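Local coordinates for fatty acid-binding protein TM_1468 (Thermotoga maritima, PDB 1VPV), which binds long-chain fatty acids such as palmitate and may play a role in lipid transport or fatty acid metabolism, at residues Asp24-Trp29 with Arg243-His248; Leu40-Glu45 with Met60-Arg65. One frame throughout, in Å; residues are numbered along the deposited sequence.

Interaction 1: residues Asp24-Trp29 with Arg243-His248; sequences DVPFSW and RVIGVH
Ile245 sends its terminal methyl CD1 out from the strand into the angle between Trp29 and Pro26, and this one methyl carries most of the contact. Ile245 CD1 lies 3.7 Å from Trp29 CH2, at the far corner of the six-membered ring and oblique to the indole plane, while Pro26 CG meets Ile245 CD1 tip to tip at 3.9 Å. CG1 of Ile245 stands anti to the carbonyl carbon (chi1 -59°) and the chain is extended beyond it (chi2 -179°), which carries CD1 well out from the strand. Pro26 also covers one face of the Trp29 indole, its CG 3.8 Å above the plane and over the ring centre. The loop is folded back by a backbone hydrogen bond from Trp29 N to Pro26 O (3.2 Å), a turn that goes with the proline lying over the indole. In the DegV fold, with its two α/β parts, this buried contact joins the loop that follows strand 15-20 of one sheet to strand 241-248, an inner strand of the other. Pro138 of helix 138-149 touches both Trp29 and Ile245. Just before Val25 and Pro26, Asp24 is held through OD1 to Gly277 N and through OD2 to Ser134 OG.

Interaction 2: residues Leu40-Glu45 with Met60-Arg65; sequences LYVVWE and MNFYKR. With PLM (palmitic acid), chain D.
The palmitate site of this DegV-fold protein is bordered at its carboxylate end by strand 35-43, and the packing of the end of that strand and the residue after it against helix 56-68 illustrates how a strand that lends a residue to a ligand pocket can also pack on a neighbouring helix. Leu40 faces the lipid, Leu40 CD2 approaching PLM C2 to 3.4 Å, while Thr75 and Ser108 hydrogen-bond the fatty acid. Further along, Val42 and Trp44 turn to the helix and meet Phe62. With CG anti to its backbone N (chi1 -178°), Phe62 projects its ring toward the strand even though its CB bond does not point there, and the ring atom CE1 does all the touching. Phe62 CE1 lies 3.9 Å from Val42 CG1, the two side chains coming from opposite directions, and the same distance from Trp44 CZ2, with the two ring systems meeting obliquely.

Arg65 reaches the same indole atom with NH1, 4.0 Å from Trp44 CZ2, its guanidinium plane inclined 63° to the ring. Glu50 of strand 49-51 couples the pair, forming a salt bridge with Arg65 NH1 and accepting a hydrogen bond from Trp44 NE1 at the same oxygen, OE2. A leucine in place of Arg65 would probably leave Glu50 without its charged mate and Asn61 OD1 without these donors. One turn back along the helix, Asn61 OD1 accepts a hydrogen bond from Arg65 NE at 2.6 Å, the donor standing 42° out of the amide carbonyl plane; Arg65 NH2 adds a weak one to Asn61 OD1 at 3.3 Å.

How the interactions relate
From the N terminus, the chain leaves strand 15-20 and passes through residues 24-29, the first half of interaction 1, then through helix 29-32 into strand 35-43. Interaction 2 then closes a short loop, only 14 residues separating its two segments, and is local to the first sheet and its neighbourhood. Interaction 1 closes much later, when strand 241-248 of the second sheet returns to the early loop after 213 intervening residues, so interaction 2 is nested wholly inside it. The short closure joins neighbouring elements; the long one ties the loop following the first sheet's strand 15-20 to the second sheet. Their centres lie 20 Å apart, yet they meet directly: Tyr63 OH is 3.2 Å from His248 O, a probable hydrogen bond.

Interaction 1: residues Asp24-Trp29 with Arg243-His248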
# COMPACT_ATOMS: atom_id res chain seq x y z
N ASP A 24 -1.21 -2.12 3.66
CA ASP A 24 -2.02 -1.32 4.58
C ASP A 24 -3.50 -1.50 4.25
O ASP A 24 -4.25 -0.52 4.08
CB ASP A 24 -1.64 0.17 4.50
CG ASP A 24 -0.18 0.43 4.84
OD1 ASP A 24 0.42 -0.36 5.61
OD2 ASP A 24 0.37 1.47 4.37
N VAL A 25 -3.91 -2.75 4.11
CA VAL A 25 -5.27 -3.11 3.70
C VAL A 25 -6.30 -2.70 4.75
O VAL A 25 -6.08 -2.94 5.96
CB VAL A 25 -5.39 -4.65 3.36
CG1 VAL A 25 -5.23 -5.51 4.61
CG2 VAL A 25 -6.71 -4.95 2.64
N PRO A 26 -7.42 -2.08 4.33
CA PRO A 26 -8.42 -1.65 5.34
C PRO A 26 -8.90 -2.83 6.15
O PRO A 26 -9.06 -3.92 5.59
CB PRO A 26 -9.53 -1.05 4.50
CG PRO A 26 -8.82 -0.63 3.19
CD PRO A 26 -7.83 -1.72 2.96
N PHE A 27 -9.10 -2.66 7.45
CA PHE A 27 -9.36 -3.85 8.28
C PHE A 27 -10.56 -4.63 7.77
O PHE A 27 -10.50 -5.86 7.72
CB PHE A 27 -9.49 -3.49 9.78
CG PHE A 27 -8.24 -2.87 10.34
CD1 PHE A 27 -7.06 -3.61 10.38
CD2 PHE A 27 -8.20 -1.54 10.72
CE1 PHE A 27 -5.86 -3.03 10.82
CE2 PHE A 27 -7.01 -0.95 11.19
CZ PHE A 27 -5.85 -1.71 11.24
N SER A 28 -11.63 -3.93 7.37
CA SER A 28 -12.90 -4.59 7.07
C SER A 28 -12.87 -5.36 5.77
O SER A 28 -13.66 -6.27 5.56
CB SER A 28 -14.05 -3.57 7.04
OG SER A 28 -13.72 -2.45 6.25
N TRP A 29 -11.95 -5.01 4.88
CA TRP A 29 -11.87 -5.66 3.59
C TRP A 29 -11.30 -7.03 3.69
O TRP A 29 -11.41 -7.81 2.75
CB TRP A 29 -10.99 -4.88 2.65
CG TRP A 29 -11.57 -3.60 2.18
CD1 TRP A 29 -12.59 -2.90 2.74
CD2 TRP A 29 -11.12 -2.85 1.07
NE1 TRP A 29 -12.83 -1.76 2.03
CE2 TRP A 29 -11.94 -1.70 0.99
CE3 TRP A 29 -10.11 -3.04 0.10
CZ2 TRP A 29 -11.79 -0.74 -0.00
CZ3 TRP A 29 -9.95 -2.11 -0.89
CH2 TRP A 29 -10.79 -0.95 -0.94
N ARG A 243 -12.18 5.73 -7.09
CA ARG A 243 -12.31 5.11 -5.75
C ARG A 243 -10.98 5.32 -5.01
O ARG A 243 -9.94 5.37 -5.64
CB ARG A 243 -12.67 3.63 -5.83
CG ARG A 243 -14.03 3.37 -6.44
CD ARG A 243 -14.54 1.94 -6.19
NE ARG A 243 -13.67 0.96 -6.84
CZ ARG A 243 -13.98 -0.33 -7.04
NH1 ARG A 243 -15.13 -0.80 -6.65
NH2 ARG A 243 -13.12 -1.15 -7.65
N VAL A 244 -11.03 5.41 -3.69
CA VAL A 244 -9.91 5.94 -2.90
C VAL A 244 -9.75 5.25 -1.54
O VAL A 244 -10.74 4.99 -0.84
CB VAL A 244 -10.13 7.44 -2.60
CG1 VAL A 244 -8.94 8.05 -1.90
CG2 VAL A 244 -10.42 8.20 -3.87
N ILE A 245 -8.51 4.96 -1.17
CA ILE A 245 -8.16 4.65 0.20
C ILE A 245 -7.28 5.78 0.70
O ILE A 245 -6.22 5.99 0.19
CB ILE A 245 -7.39 3.32 0.29
CG1 ILE A 245 -8.25 2.19 -0.29
CG2 ILE A 245 -7.01 2.98 1.75
CD1 ILE A 245 -7.57 0.81 -0.21
N GLY A 246 -7.77 6.55 1.67
CA GLY A 246 -6.94 7.51 2.38
C GLY A 246 -6.05 6.79 3.38
O GLY A 246 -6.54 5.94 4.16
N VAL A 247 -4.75 7.08 3.34
CA VAL A 247 -3.81 6.47 4.28
C VAL A 247 -3.14 7.49 5.15
O VAL A 247 -2.98 8.65 4.77
CB VAL A 247 -2.72 5.59 3.61
CG1 VAL A 247 -3.37 4.42 2.87
CG2 VAL A 247 -1.88 6.43 2.69
N HIS A 248 -2.75 7.04 6.33
CA HIS A 248 -2.10 7.91 7.27
C HIS A 248 -1.29 7.10 8.27
O HIS A 248 -1.67 6.00 8.63
CB HIS A 248 -3.17 8.74 7.99
CG HIS A 248 -3.98 7.95 8.97
ND1 HIS A 248 -3.70 7.94 10.33
CD2 HIS A 248 -5.04 7.12 8.80
CE1 HIS A 248 -4.56 7.15 10.94
NE2 HIS A 248 -5.37 6.63 10.03

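Interaction 2: residues Leu40-Glu45 with Met60-Arg65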
# COMPACT_ATOMS: atom_id res chain seq x y z
N LEU A 40 5.43 -8.38 7.03
CA LEU A 40 6.85 -8.15 6.99
C LEU A 40 7.32 -7.88 8.43
O LEU A 40 6.52 -7.89 9.38
CB LEU A 40 7.19 -6.97 6.06
CG LEU A 40 7.30 -7.27 4.58
CD1 LEU A 40 5.92 -7.56 3.97
CD2 LEU A 40 7.98 -6.14 3.85
N TYR A 41 8.62 -7.65 8.58
CA TYR A 41 9.24 -7.50 9.89
C TYR A 41 9.91 -6.14 10.10
O TYR A 41 10.41 -5.51 9.18
CB TYR A 41 10.25 -8.60 10.13
CG TYR A 41 9.68 -9.98 10.00
CD1 TYR A 41 8.96 -10.56 11.03
CD2 TYR A 41 9.88 -10.72 8.83
CE1 TYR A 41 8.42 -11.82 10.91
CE2 TYR A 41 9.36 -12.01 8.70
CZ TYR A 41 8.62 -12.56 9.74
OH TYR A 41 8.10 -13.82 9.61
N VAL A 42 9.88 -5.74 11.36
CA VAL A 42 10.46 -4.52 11.84
C VAL A 42 11.53 -4.93 12.87
O VAL A 42 11.23 -5.62 13.86
CB VAL A 42 9.36 -3.61 12.46
CG1 VAL A 42 9.97 -2.46 13.24
CG2 VAL A 42 8.48 -3.07 11.39
N VAL A 43 12.77 -4.52 12.63
CA VAL A 43 13.92 -4.88 13.46
C VAL A 43 14.54 -3.61 14.02
O VAL A 43 15.09 -2.82 13.28
CB VAL A 43 14.98 -5.64 12.64
CG1 VAL A 43 16.12 -6.07 13.53
CG2 VAL A 43 14.34 -6.86 11.99
N TRP A 44 14.46 -3.45 15.33
CA TRP A 44 15.07 -2.32 16.05
C TRP A 44 16.56 -2.51 16.29
O TRP A 44 17.06 -3.64 16.32
CB TRP A 44 14.43 -2.18 17.42
CG TRP A 44 13.01 -1.95 17.34
CD1 TRP A 44 12.04 -2.90 17.27
CD2 TRP A 44 12.35 -0.69 17.27
NE1 TRP A 44 10.82 -2.31 17.18
CE2 TRP A 44 10.97 -0.95 17.19
CE3 TRP A 44 12.79 0.63 17.31
CZ2 TRP A 44 10.01 0.07 17.15
CZ3 TRP A 44 11.83 1.66 17.25
CH2 TRP A 44 10.45 1.37 17.17
N GLU A 45 17.25 -1.39 16.51
CA GLU A 45 18.70 -1.35 16.70
C GLU A 45 19.23 -2.43 17.68
O GLU A 45 20.28 -3.00 17.44
CB GLU A 45 19.13 0.05 17.19
CG GLU A 45 20.35 0.58 16.49
CD GLU A 45 20.81 1.97 17.01
OE1 GLU A 45 19.94 2.82 17.36
OE2 GLU A 45 22.05 2.19 17.05
N MSE A 60 -1.74 0.59 16.50
CA MSE A 60 -1.76 1.69 17.46
C MSE A 60 -0.63 1.72 18.50
O MSE A 60 -0.11 2.80 18.84
CB MSE A 60 -3.03 1.60 18.23
CG MSE A 60 -4.21 2.00 17.43
SE MSE A 60 -4.89 3.56 18.30
CE MSE A 60 -5.78 2.65 19.85
N ASN A 61 -0.32 0.56 19.07
CA ASN A 61 0.79 0.41 20.01
C ASN A 61 2.12 0.82 19.35
O ASN A 61 2.94 1.53 19.96
CB ASN A 61 0.87 -1.03 20.48
CG ASN A 61 1.89 -1.23 21.56
OD1 ASN A 61 2.97 -1.78 21.31
ND2 ASN A 61 1.57 -0.80 22.76
N PHE A 62 2.31 0.36 18.12
CA PHE A 62 3.49 0.66 17.38
C PHE A 62 3.63 2.16 17.16
O PHE A 62 4.71 2.72 17.23
CB PHE A 62 3.44 -0.05 16.03
CG PHE A 62 4.68 0.17 15.22
CD1 PHE A 62 5.82 -0.61 15.46
CD2 PHE A 62 4.73 1.18 14.25
CE1 PHE A 62 6.99 -0.41 14.75
CE2 PHE A 62 5.87 1.38 13.54
CZ PHE A 62 7.03 0.60 13.80
N TYR A 63 2.52 2.81 16.84
CA TYR A 63 2.52 4.24 16.64
C TYR A 63 3.04 4.92 17.90
O TYR A 63 3.78 5.89 17.83
CB TYR A 63 1.09 4.76 16.32
CG TYR A 63 0.57 4.55 14.91
CD1 TYR A 63 1.42 4.36 13.82
CD2 TYR A 63 -0.81 4.59 14.66
CE1 TYR A 63 0.91 4.19 12.52
CE2 TYR A 63 -1.31 4.44 13.37
CZ TYR A 63 -0.45 4.25 12.31
OH TYR A 63 -0.98 4.08 11.03
N LYS A 64 2.62 4.43 19.04
CA LYS A 64 2.99 5.05 20.26
C LYS A 64 4.49 4.86 20.49
O LYS A 64 5.20 5.83 20.78
CB LYS A 64 2.14 4.48 21.40
CG LYS A 64 2.32 5.14 22.72
CD LYS A 64 1.74 4.30 23.85
CE LYS A 64 2.72 3.22 24.32
NZ LYS A 64 3.62 3.67 25.44
N ARG A 65 4.98 3.62 20.31
CA ARG A 65 6.38 3.28 20.50
C ARG A 65 7.32 3.95 19.49
O ARG A 65 8.38 4.37 19.88
CB ARG A 65 6.59 1.76 20.52
CG ARG A 65 6.10 1.09 21.87
CD ARG A 65 6.22 -0.45 21.91
NE ARG A 65 5.42 -1.05 20.84
CZ ARG A 65 5.93 -1.62 19.73
NH1 ARG A 65 7.24 -1.66 19.51
NH2 ARG A 65 5.11 -2.12 18.82
C1 PLM D . 11.16 -4.54 3.08
O1 PLM D . 11.31 -5.46 2.22
O2 PLM D . 11.96 -4.40 4.06
C2 PLM D . 9.98 -3.61 2.92
C3 PLM D . 10.40 -2.28 2.33
C4 PLM D . 9.21 -1.32 2.32
C5 PLM D . 9.68 0.04 1.80
C6 PLM D . 8.56 1.05 1.76
C7 PLM D . 9.00 2.38 1.18
C8 PLM D . 8.00 3.49 1.52
C9 PLM D . 6.75 3.38 0.68
CA PLM D . 5.71 4.42 1.07
CB PLM D . 4.53 4.39 0.11
CC PLM D . 3.37 5.21 0.67
CD PLM D . 2.22 5.35 -0.34
CE PLM D . 0.98 5.97 0.28
CF PLM D . -0.10 6.28 -0.75
CG PLM D . -0.98 5.07 -1.07